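Local atomic coordinates of vascular protein tyrosine phosphatase 1 (Rattus norvegicus, PDB entry 3I36), a protein that probably removes phosphate from tyrosine residues of other proteins, acting through the receptor-type tyrosine phosphatase catalytic domain that makes up this chain. Residues A[51-56]-A[274-279]; A[144-149]-A[156-161]; A[180-185]-A[224-229]; A[285-290]-A[294-299]. All blocks are in the same frame, centred on the assembly; numbering follows the deposited sequence.

Contact 1. Residues A[51-56]-A[274-279]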
# COMPACT_ATOMS: atom_id res chain seq x y z
N GLU A 51 -17.24 -6.03 -9.81
CA GLU A 51 -18.52 -5.90 -9.14
C GLU A 51 -18.70 -7.03 -8.13
O GLU A 51 -19.26 -6.84 -7.05
CB GLU A 51 -19.67 -5.91 -10.15
CG GLU A 51 -21.05 -6.02 -9.53
CD GLU A 51 -21.45 -4.78 -8.75
OE1 GLU A 51 -20.75 -3.74 -8.83
OE2 GLU A 51 -22.48 -4.84 -8.04
N ASP A 52 -18.20 -8.21 -8.48
CA ASP A 52 -18.26 -9.36 -7.58
C ASP A 52 -17.45 -9.14 -6.32
O ASP A 52 -17.71 -9.74 -5.28
CB ASP A 52 -17.73 -10.61 -8.29
CG ASP A 52 -18.76 -11.25 -9.17
OD1 ASP A 52 -19.95 -10.88 -9.05
OD2 ASP A 52 -18.38 -12.12 -9.97
N LEU A 53 -16.45 -8.27 -6.42
CA LEU A 53 -15.62 -7.94 -5.28
C LEU A 53 -16.27 -6.88 -4.38
O LEU A 53 -15.84 -6.67 -3.25
CB LEU A 53 -14.26 -7.43 -5.76
CG LEU A 53 -13.36 -8.52 -6.37
CD1 LEU A 53 -12.15 -7.88 -7.01
CD2 LEU A 53 -12.95 -9.52 -5.29
N LYS A 54 -17.31 -6.23 -4.89
CA LYS A 54 -17.82 -5.01 -4.27
C LYS A 54 -18.06 -5.12 -2.77
O LYS A 54 -17.69 -4.23 -2.00
CB LYS A 54 -19.10 -4.55 -4.97
CG LYS A 54 -19.58 -3.18 -4.51
CD LYS A 54 -20.79 -2.69 -5.32
CE LYS A 54 -21.97 -3.63 -5.18
NZ LYS A 54 -23.14 -3.19 -6.00
N LEU A 55 -18.70 -6.21 -2.36
CA LEU A 55 -19.15 -6.35 -0.98
C LEU A 55 -18.17 -7.12 -0.13
O LEU A 55 -18.40 -7.35 1.06
CB LEU A 55 -20.50 -7.04 -0.92
CG LEU A 55 -21.60 -6.41 -1.77
CD1 LEU A 55 -22.88 -7.24 -1.66
CD2 LEU A 55 -21.86 -4.99 -1.32
N ILE A 56 -17.05 -7.52 -0.73
CA ILE A 56 -16.13 -8.34 0.03
C ILE A 56 -15.53 -7.60 1.21
O ILE A 56 -14.94 -6.52 1.06
CB ILE A 56 -15.02 -8.92 -0.82
CG1 ILE A 56 -15.62 -9.67 -2.03
CG2 ILE A 56 -14.15 -9.84 0.02
CD1 ILE A 56 -16.70 -10.67 -1.68
N GLY A 274 -8.51 -13.19 -6.80
CA GLY A 274 -8.18 -13.77 -5.51
C GLY A 274 -7.33 -12.84 -4.68
O GLY A 274 -7.50 -12.74 -3.46
N ILE A 275 -6.42 -12.14 -5.33
CA ILE A 275 -5.60 -11.18 -4.62
C ILE A 275 -6.45 -10.04 -4.10
O ILE A 275 -6.39 -9.71 -2.92
CB ILE A 275 -4.48 -10.64 -5.51
CG1 ILE A 275 -3.45 -11.75 -5.74
CG2 ILE A 275 -3.81 -9.43 -4.85
CD1 ILE A 275 -2.53 -11.47 -6.91
N VAL A 276 -7.26 -9.44 -4.96
CA VAL A 276 -8.01 -8.27 -4.53
C VAL A 276 -9.00 -8.69 -3.48
O VAL A 276 -9.20 -7.99 -2.50
CB VAL A 276 -8.72 -7.56 -5.70
CG1 VAL A 276 -9.57 -6.39 -5.18
CG2 VAL A 276 -7.65 -7.08 -6.71
N TYR A 277 -9.60 -9.86 -3.67
CA TYR A 277 -10.50 -10.41 -2.66
C TYR A 277 -9.81 -10.44 -1.30
O TYR A 277 -10.33 -9.94 -0.29
CB TYR A 277 -10.91 -11.81 -3.06
CG TYR A 277 -12.03 -12.35 -2.23
CD1 TYR A 277 -13.31 -12.45 -2.75
CD2 TYR A 277 -11.81 -12.78 -0.92
CE1 TYR A 277 -14.35 -12.94 -1.99
CE2 TYR A 277 -12.84 -13.27 -0.15
CZ TYR A 277 -14.11 -13.35 -0.70
OH TYR A 277 -15.15 -13.83 0.06
N ASP A 278 -8.64 -11.04 -1.28
CA ASP A 278 -7.83 -11.10 -0.08
C ASP A 278 -7.56 -9.70 0.48
O ASP A 278 -7.72 -9.45 1.67
CB ASP A 278 -6.51 -11.78 -0.40
CG ASP A 278 -5.69 -12.06 0.82
OD1 ASP A 278 -6.26 -12.41 1.88
OD2 ASP A 278 -4.46 -11.96 0.71
N LEU A 279 -7.15 -8.77 -0.37
CA LEU A 279 -6.94 -7.41 0.09
C LEU A 279 -8.19 -6.85 0.73
O LEU A 279 -8.12 -6.26 1.81
CB LEU A 279 -6.47 -6.51 -1.05
CG LEU A 279 -5.14 -6.93 -1.67
CD1 LEU A 279 -4.76 -5.93 -2.76
CD2 LEU A 279 -4.05 -7.03 -0.61
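Ile56 and Leu53, the two ends of a type I beta turn at the C-terminal end of the N-terminal helix, pack on Tyr277 and Val276, joining helix 28-53 to helix 272-280 within the catalytic domain of the tyrosine phosphatase fold. The centre is a CH-pi contact: Ile56 CG2 stands 3.5 Å from the centroid of the Tyr277 ring, only 9° off the ring normal. The other branch of Ile56 ends in CD1, 3.3 Å from Tyr277 CE1; CG2 thus covers the centre, while CD1 reaches past the rim, and the two side chains cross at about a right angle. With CG anti to the backbone N (chi1 -169°), Tyr277 swings its ring out from the helix to meet the turn. Leu53 splits its two methyls: CD2 lies 3.8 Å from Tyr277 CB, close to the helix backbone, while CD1 presses on Val276 CG1 at 3.5 Å, tighter than usual for two carbons. Were Tyr277 replaced by an alanine, Ile56 would probably lose the ring face under CG2, and Leu53 CD2 would keep only the CB contact. Farther out, Met281 and Arg280 add to the surroundings of Ile56, and Tyr293 of helix 290-305 touches both Leu53 and Val276. The turn itself is held by a backbone bond from Ile56 N to Leu53 O of 2.9 Å, consistent with both side chains facing the same helix. On the outer side, Lys54 NZ makes a salt bridge of 2.7 Å to Glu51 OE2, using the carboxylate's syn lone pair.

Contact 2. Residues A[144-149]-A[156-161]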
# COMPACT_ATOMS: atom_id res chain seq x y z
N THR A 144 1.38 8.78 -3.54
CA THR A 144 0.64 10.00 -3.72
C THR A 144 1.59 11.16 -3.56
O THR A 144 2.62 11.04 -2.91
CB THR A 144 -0.49 10.13 -2.67
OG1 THR A 144 -1.26 11.29 -2.95
CG2 THR A 144 0.09 10.23 -1.28
N LYS A 145 1.25 12.28 -4.19
CA LYS A 145 1.88 13.51 -3.79
C LYS A 145 1.13 13.92 -2.54
O LYS A 145 -0.00 13.49 -2.33
CB LYS A 145 1.69 14.58 -4.86
CG LYS A 145 2.32 14.25 -6.19
CD LYS A 145 2.29 15.48 -7.09
CE LYS A 145 2.80 15.17 -8.48
NZ LYS A 145 1.97 14.13 -9.16
N CYS A 146 1.76 14.74 -1.71
CA CYS A 146 1.11 15.27 -0.52
C CYS A 146 -0.12 16.07 -0.89
O CYS A 146 -1.09 16.10 -0.14
CB CYS A 146 2.07 16.16 0.25
SG CYS A 146 3.37 15.22 1.01
N VAL A 147 -0.05 16.74 -2.03
CA VAL A 147 -1.16 17.54 -2.50
C VAL A 147 -1.46 17.17 -3.94
O VAL A 147 -0.57 17.14 -4.78
CB VAL A 147 -0.82 19.04 -2.42
CG1 VAL A 147 -1.86 19.86 -3.17
CG2 VAL A 147 -0.72 19.47 -0.96
N GLU A 148 -2.73 16.88 -4.22
CA GLU A 148 -3.15 16.51 -5.56
C GLU A 148 -4.42 17.25 -5.97
O GLU A 148 -5.49 17.01 -5.42
CB GLU A 148 -3.38 15.00 -5.65
CG GLU A 148 -2.14 14.16 -5.38
CD GLU A 148 -2.21 12.79 -6.01
OE1 GLU A 148 -3.32 12.38 -6.42
OE2 GLU A 148 -1.16 12.12 -6.10
N GLN A 149 -4.25 18.22 -6.86
CA GLN A 149 -5.36 19.03 -7.34
C GLN A 149 -5.73 19.90 -6.20
O GLN A 149 -6.79 19.93 -5.71
CB GLN A 149 -6.49 18.15 -7.66
CG GLN A 149 -6.66 17.09 -6.66
CD GLN A 149 -7.90 16.33 -6.91
OE1 GLN A 149 -7.92 15.39 -7.70
NE2 GLN A 149 -8.97 16.78 -6.29
N GLU A 156 3.35 15.82 4.79
CA GLU A 156 4.74 15.54 4.53
C GLU A 156 5.30 15.07 5.85
O GLU A 156 5.78 15.87 6.67
CB GLU A 156 5.47 16.77 4.03
CG GLU A 156 6.96 16.52 3.82
CD GLU A 156 7.58 17.53 2.89
OE1 GLU A 156 8.81 17.50 2.72
OE2 GLU A 156 6.83 18.35 2.32
N TYR A 157 5.22 13.77 6.07
CA TYR A 157 5.44 13.20 7.40
C TYR A 157 6.89 12.87 7.63
O TYR A 157 7.25 12.37 8.68
CB TYR A 157 4.62 11.93 7.57
CG TYR A 157 4.88 10.92 6.48
CD1 TYR A 157 5.99 10.08 6.53
CD2 TYR A 157 4.03 10.84 5.38
CE1 TYR A 157 6.23 9.16 5.50
CE2 TYR A 157 4.25 9.93 4.38
CZ TYR A 157 5.35 9.09 4.44
OH TYR A 157 5.55 8.19 3.43
N TRP A 158 7.71 13.13 6.62
CA TRP A 158 9.12 12.76 6.70
C TRP A 158 9.98 14.01 6.78
O TRP A 158 9.61 15.07 6.27
CB TRP A 158 9.51 11.93 5.49
CG TRP A 158 9.41 12.67 4.20
CD1 TRP A 158 10.41 13.36 3.57
CD2 TRP A 158 8.25 12.78 3.37
NE1 TRP A 158 9.94 13.89 2.40
CE2 TRP A 158 8.61 13.56 2.25
CE3 TRP A 158 6.93 12.31 3.46
CZ2 TRP A 158 7.71 13.88 1.24
CZ3 TRP A 158 6.04 12.61 2.45
CH2 TRP A 158 6.43 13.39 1.35
N PRO A 159 11.15 13.88 7.43
CA PRO A 159 12.02 15.05 7.60
C PRO A 159 12.96 15.22 6.42
O PRO A 159 13.06 14.35 5.55
CB PRO A 159 12.84 14.68 8.84
CG PRO A 159 12.90 13.18 8.82
CD PRO A 159 11.66 12.68 8.12
N SER A 160 13.64 16.35 6.40
CA SER A 160 14.80 16.55 5.54
C SER A 160 16.01 16.00 6.28
O SER A 160 15.87 15.20 7.21
CB SER A 160 15.00 18.04 5.28
OG SER A 160 15.32 18.71 6.49
N LYS A 161 17.19 16.44 5.87
CA LYS A 161 18.42 16.01 6.54
C LYS A 161 18.36 16.32 8.04
O LYS A 161 18.90 15.58 8.86
CB LYS A 161 19.65 16.65 5.90
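The connection between strands 139-142 and 164-166, which includes the E-loop of the tyrosine phosphatase fold, doubles back here so that Cys146 meets Trp158 and Glu156. The meeting is a cysteine sulfur-aromatic contact. Cys146 SG approaches the six-membered ring of Trp158 obliquely, 4.7 Å from its centroid and 63° off the normal, and its nearest ring atom is Trp158 CH2 at 3.6 Å. The same sulfur lies 3.8 Å from Glu156 CA. Trp158 carries CG between its backbone N and carbonyl carbon (chi1 64°), which folds the indole back over its own chain: Glu156 CG sits over one ring face, 3.7 Å above the plane, and Tyr157 CD1 lies at the edge. Behind it, Trp158 CE3 in turn stands over the centre of the Tyr157 ring, whose OH is bonded to His243 and Gln202. On the other limb, Lys145 N donates to Glu148 OE2 at 3.1 Å, and Glu148 OE1 forms a salt bridge with Arg250, probably a substrate-binding residue. The two limbs are thus matched by dispersion around a polarisable sulfur rather than by a directional bond, while the Glu148-Arg250 salt bridge probably links the first limb to the substrate-binding loop.

Contact 3. Residues A[180-185]-A[224-229]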
# COMPACT_ATOMS: atom_id res chain seq x y z
N PRO A 180 11.87 12.25 -12.18
CA PRO A 180 10.51 12.76 -12.43
C PRO A 180 9.46 11.75 -11.98
O PRO A 180 8.41 12.14 -11.47
CB PRO A 180 10.48 12.92 -13.96
CG PRO A 180 11.93 13.12 -14.34
CD PRO A 180 12.71 12.25 -13.39
N GLU A 181 9.77 10.47 -12.14
CA GLU A 181 8.81 9.39 -11.90
C GLU A 181 8.61 9.11 -10.42
O GLU A 181 7.50 8.83 -9.98
CB GLU A 181 9.27 8.11 -12.60
CG GLU A 181 9.28 8.21 -14.12
CD GLU A 181 10.42 9.06 -14.66
OE1 GLU A 181 11.43 9.23 -13.94
OE2 GLU A 181 10.30 9.55 -15.81
N TRP A 182 9.70 9.17 -9.67
CA TRP A 182 9.65 8.93 -8.24
C TRP A 182 10.87 9.46 -7.54
O TRP A 182 11.92 9.72 -8.15
CB TRP A 182 9.51 7.43 -7.94
CG TRP A 182 10.54 6.57 -8.62
CD1 TRP A 182 11.86 6.43 -8.29
CD2 TRP A 182 10.31 5.71 -9.73
NE1 TRP A 182 12.47 5.54 -9.13
CE2 TRP A 182 11.54 5.07 -10.03
CE3 TRP A 182 9.19 5.40 -10.50
CZ2 TRP A 182 11.67 4.15 -11.07
CZ3 TRP A 182 9.32 4.49 -11.54
CH2 TRP A 182 10.56 3.87 -11.81
N THR A 183 10.72 9.63 -6.24
CA THR A 183 11.80 10.08 -5.39
C THR A 183 12.04 9.00 -4.37
O THR A 183 11.10 8.42 -3.84
CB THR A 183 11.42 11.38 -4.70
OG1 THR A 183 11.30 12.40 -5.69
CG2 THR A 183 12.46 11.77 -3.64
N ILE A 184 13.30 8.73 -4.11
CA ILE A 184 13.65 7.74 -3.13
C ILE A 184 14.40 8.44 -2.03
O ILE A 184 15.36 9.19 -2.29
CB ILE A 184 14.48 6.61 -3.75
CG1 ILE A 184 13.64 5.88 -4.81
CG2 ILE A 184 14.94 5.63 -2.67
CD1 ILE A 184 14.41 4.87 -5.63
N ARG A 185 13.95 8.23 -0.80
CA ARG A 185 14.55 8.91 0.33
C ARG A 185 15.00 7.86 1.32
O ARG A 185 14.28 6.91 1.61
CB ARG A 185 13.55 9.86 0.98
CG ARG A 185 12.93 10.82 -0.03
CD ARG A 185 12.13 11.92 0.68
NE ARG A 185 11.58 12.84 -0.30
CZ ARG A 185 10.39 12.68 -0.87
NH1 ARG A 185 9.62 11.65 -0.54
NH2 ARG A 185 9.96 13.56 -1.77
N ARG A 224 8.02 -0.94 -8.45
CA ARG A 224 7.87 -2.12 -7.60
C ARG A 224 9.16 -2.93 -7.54
O ARG A 224 9.58 -3.37 -6.47
CB ARG A 224 6.72 -3.05 -8.04
CG ARG A 224 6.37 -3.99 -6.88
CD ARG A 224 6.30 -5.51 -7.14
NE ARG A 224 7.43 -6.08 -7.85
CZ ARG A 224 7.85 -7.34 -7.75
NH1 ARG A 224 7.32 -8.22 -6.92
NH2 ARG A 224 8.87 -7.73 -8.51
N TYR A 225 9.78 -3.15 -8.70
CA TYR A 225 11.05 -3.87 -8.70
C TYR A 225 12.09 -3.18 -7.83
O TYR A 225 12.86 -3.84 -7.14
CB TYR A 225 11.58 -4.10 -10.13
CG TYR A 225 10.89 -5.25 -10.83
CD1 TYR A 225 11.08 -6.56 -10.41
CD2 TYR A 225 10.04 -5.02 -11.90
CE1 TYR A 225 10.45 -7.61 -11.04
CE2 TYR A 225 9.40 -6.07 -12.54
CZ TYR A 225 9.61 -7.35 -12.11
OH TYR A 225 8.97 -8.38 -12.74
N LEU A 226 12.12 -1.85 -7.85
CA LEU A 226 13.07 -1.12 -7.00
C LEU A 226 12.80 -1.41 -5.53
O LEU A 226 13.72 -1.68 -4.75
CB LEU A 226 12.99 0.38 -7.27
CG LEU A 226 13.52 0.85 -8.62
CD1 LEU A 226 13.49 2.36 -8.71
CD2 LEU A 226 14.94 0.31 -8.87
N VAL A 227 11.53 -1.34 -5.15
CA VAL A 227 11.15 -1.63 -3.78
C VAL A 227 11.61 -3.02 -3.42
O VAL A 227 12.21 -3.25 -2.36
CB VAL A 227 9.63 -1.53 -3.59
CG1 VAL A 227 9.21 -1.93 -2.18
CG2 VAL A 227 9.15 -0.13 -3.92
N ARG A 228 11.32 -3.97 -4.29
CA ARG A 228 11.67 -5.36 -4.04
C ARG A 228 13.18 -5.57 -3.96
O ARG A 228 13.67 -6.35 -3.14
CB ARG A 228 11.04 -6.25 -5.13
CG ARG A 228 9.58 -6.59 -4.81
CD ARG A 228 9.56 -7.27 -3.47
NE ARG A 228 8.23 -7.43 -2.90
CZ ARG A 228 8.03 -7.78 -1.64
NH1 ARG A 228 9.07 -7.98 -0.85
NH2 ARG A 228 6.80 -7.91 -1.16
N ASP A 229 13.91 -4.86 -4.80
CA ASP A 229 15.35 -4.95 -4.78
C ASP A 229 15.86 -4.59 -3.39
O ASP A 229 16.70 -5.27 -2.80
CB ASP A 229 15.96 -4.03 -5.82
CG ASP A 229 17.45 -4.24 -5.97
OD1 ASP A 229 17.85 -5.30 -6.49
OD2 ASP A 229 18.21 -3.34 -5.55
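Leu226 of helix 218-231 pushes one methyl, CD1, against the indole of Trp182 on strand 182-191, and this single methyl carries the tight part of the contact. It lies 3.4 Å from Trp182 NE1 and 3.5 Å from Trp182 CZ2, meeting the tryptophan obliquely along the NE1-CE2-CZ2 side of the indole, with the side chains crossing at about a right angle. Glu181 CB covers part of one face of the Trp182 ring, 3.3 Å above the plane and offset toward the rim. Phe223 and Leu219 of the same helix as Leu226 and Phe205 of strand 196-205 also touch the buried indole.

The looser side is at Ile184, two residues along the strand, where Ile184 CD1 stands 4.1 Å from the same Leu226 CD1. Both of these residues are partly exposed, and the nearest CA atoms, those of Ile184 and Leu226, remain 9.7 Å apart, so the gap between strand and helix is spanned by side chains alone. Elsewhere on the helix, Arg224 and Arg228 turn to helix 249-267, each with a salt bridge to Asp258. Alternate strand residues facing a helix in this way, with a leucine lying across them, are part of the helix-on-sheet packing of the alpha/beta fold of protein tyrosine phosphatases.

Contact 4. Residues A[285-290]-A[294-299]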
# COMPACT_ATOMS: atom_id res chain seq x y z
N LEU A 285 -12.00 -1.35 0.29
CA LEU A 285 -11.78 -0.58 -0.92
C LEU A 285 -10.46 -0.85 -1.62
O LEU A 285 -10.11 -0.15 -2.57
CB LEU A 285 -11.89 0.91 -0.60
CG LEU A 285 -13.28 1.34 -0.17
CD1 LEU A 285 -13.25 2.75 0.36
CD2 LEU A 285 -14.26 1.21 -1.35
N MET A 286 -9.69 -1.83 -1.16
CA MET A 286 -8.40 -2.10 -1.77
C MET A 286 -8.61 -2.30 -3.26
O MET A 286 -9.42 -3.14 -3.66
CB MET A 286 -7.74 -3.33 -1.15
CG MET A 286 -7.59 -3.22 0.36
SD MET A 286 -6.75 -1.70 0.83
CE MET A 286 -5.17 -1.98 0.08
N VAL A 287 -7.89 -1.52 -4.07
CA VAL A 287 -8.14 -1.43 -5.50
C VAL A 287 -9.52 -0.82 -5.64
O VAL A 287 -10.54 -1.51 -5.76
CB VAL A 287 -8.01 -2.79 -6.23
CG1 VAL A 287 -8.11 -2.60 -7.76
CG2 VAL A 287 -6.68 -3.44 -5.88
N GLN A 288 -9.53 0.49 -5.61
CA GLN A 288 -10.71 1.23 -5.23
C GLN A 288 -11.58 1.61 -6.41
O GLN A 288 -12.75 1.94 -6.24
CB GLN A 288 -10.28 2.49 -4.49
CG GLN A 288 -11.42 3.33 -4.01
CD GLN A 288 -10.93 4.46 -3.17
OE1 GLN A 288 -9.78 4.90 -3.31
NE2 GLN A 288 -11.78 4.94 -2.27
N THR A 289 -11.01 1.55 -7.61
CA THR A 289 -11.77 1.86 -8.81
C THR A 289 -11.65 0.71 -9.80
O THR A 289 -10.69 -0.06 -9.78
CB THR A 289 -11.26 3.16 -9.48
OG1 THR A 289 -9.96 2.93 -10.04
CG2 THR A 289 -11.17 4.28 -8.46
N GLU A 290 -12.64 0.58 -10.66
CA GLU A 290 -12.59 -0.42 -11.70
C GLU A 290 -11.38 -0.18 -12.60
O GLU A 290 -10.73 -1.11 -13.03
CB GLU A 290 -13.87 -0.35 -12.50
CG GLU A 290 -14.06 -1.47 -13.45
CD GLU A 290 -15.34 -1.29 -14.21
OE1 GLU A 290 -16.40 -1.50 -13.59
OE2 GLU A 290 -15.28 -0.93 -15.40
N VAL A 294 -8.68 -2.92 -13.72
CA VAL A 294 -8.30 -3.21 -15.09
C VAL A 294 -6.81 -2.97 -15.26
O VAL A 294 -6.11 -3.74 -15.90
CB VAL A 294 -9.09 -2.38 -16.10
CG1 VAL A 294 -8.55 -2.60 -17.52
CG2 VAL A 294 -10.57 -2.74 -16.02
N PHE A 295 -6.32 -1.88 -14.66
CA PHE A 295 -4.90 -1.56 -14.68
C PHE A 295 -4.07 -2.73 -14.17
O PHE A 295 -2.99 -3.01 -14.70
CB PHE A 295 -4.64 -0.30 -13.85
CG PHE A 295 -3.19 0.13 -13.81
CD1 PHE A 295 -2.63 0.84 -14.86
CD2 PHE A 295 -2.41 -0.15 -12.70
CE1 PHE A 295 -1.31 1.25 -14.81
CE2 PHE A 295 -1.10 0.24 -12.65
CZ PHE A 295 -0.54 0.95 -13.70
N LEU A 296 -4.57 -3.42 -13.14
CA LEU A 296 -3.85 -4.58 -12.61
C LEU A 296 -3.75 -5.63 -13.67
O LEU A 296 -2.72 -6.26 -13.88
CB LEU A 296 -4.61 -5.22 -11.46
CG LEU A 296 -4.44 -4.55 -10.12
CD1 LEU A 296 -5.22 -5.36 -9.10
CD2 LEU A 296 -2.95 -4.52 -9.81
N ASN A 297 -4.87 -5.85 -14.33
CA ASN A 297 -4.89 -6.84 -15.37
C ASN A 297 -3.97 -6.39 -16.49
O ASN A 297 -3.28 -7.21 -17.08
CB ASN A 297 -6.31 -7.07 -15.83
CG ASN A 297 -7.08 -7.88 -14.83
OD1 ASN A 297 -7.71 -7.35 -13.91
ND2 ASN A 297 -6.99 -9.20 -14.97
N GLN A 298 -3.95 -5.09 -16.76
CA GLN A 298 -3.02 -4.58 -17.76
C GLN A 298 -1.58 -4.87 -17.34
O GLN A 298 -0.73 -5.25 -18.16
CB GLN A 298 -3.20 -3.07 -17.96
CG GLN A 298 -2.41 -2.53 -19.15
CD GLN A 298 -2.90 -3.12 -20.46
OE1 GLN A 298 -4.08 -2.98 -20.79
NE2 GLN A 298 -2.01 -3.78 -21.20
N CYS A 299 -1.30 -4.68 -16.06
CA CYS A 299 0.02 -4.97 -15.52
C CYS A 299 0.40 -6.41 -15.81
O CYS A 299 1.47 -6.68 -16.34
CB CYS A 299 0.06 -4.70 -14.01
SG CYS A 299 0.12 -2.96 -13.63
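The peptide carbonyl of Glu290 is the flat group that carries this contact, and Val294 N meets its oxygen end-on. The bond from Val294 N to Glu290 O is 2.8 Å long. It is nearly straight, with an N-H...O angle of 164°. Val294 CG2 lies 3.4 Å from the same oxygen. The ring of Phe295 leads away from 285-290 to Thr253 and Thr217. This is the first turn of helix 290-305, entered from the Q-loop, which holds Gln288, a residue that probably binds substrate. Thr289 is the N-cap; its OG1 accepts a bond from Gln292 N, so the start of the helix is gripped by a side chain as well as by the main-chain ladder, which continues with Gln298 N to Val294 O at 2.7 Å.

The second point of contact is apolar. Val287 CG2 and Leu296 CD1 reach toward each other tip to tip at 4.0 Å. Leu296 has CG anti to its carbonyl carbon and beside its backbone N (chi1 -81°), which sends CD1 back toward the loop. Ala256 and Ile257 of helix 249-267 also touch Leu296. Val287 takes a positive phi, its oxygen bonded to Tyr50 OH and Arg280, while its backbone is also bonded to Val248 of the phosphate-binding loop. The polar backbone of the loop is thus tied on several sides, while the valine side chain turns inward to the helix; such fixing is consistent with a defined position for Gln288 beside the active site.

In the fold
From the N terminus, residues 51-56 leave helix 28-53, and contact 1 brings them to helix 272-280, closing a loop of 217 residues that holds the whole mixed sheet. Contacts 2 and 3 are nested inside it, one after the other: contact 2 closes a short loop in the connection after strand 139-142, and contact 3 ties strand 182-191 to helix 218-231. They meet where Trp158 NE1 lies 3.3 Å from Arg185 NE. Contact 4 follows contact 1 in series, closing a small loop into helix 290-305. Contacts 1 and 4 touch mainly through Val276, which packs on Leu296 and Val287, with Leu279 against Met286, whereas contacts 2 and 3 both lie across the chain's centre from contact 1.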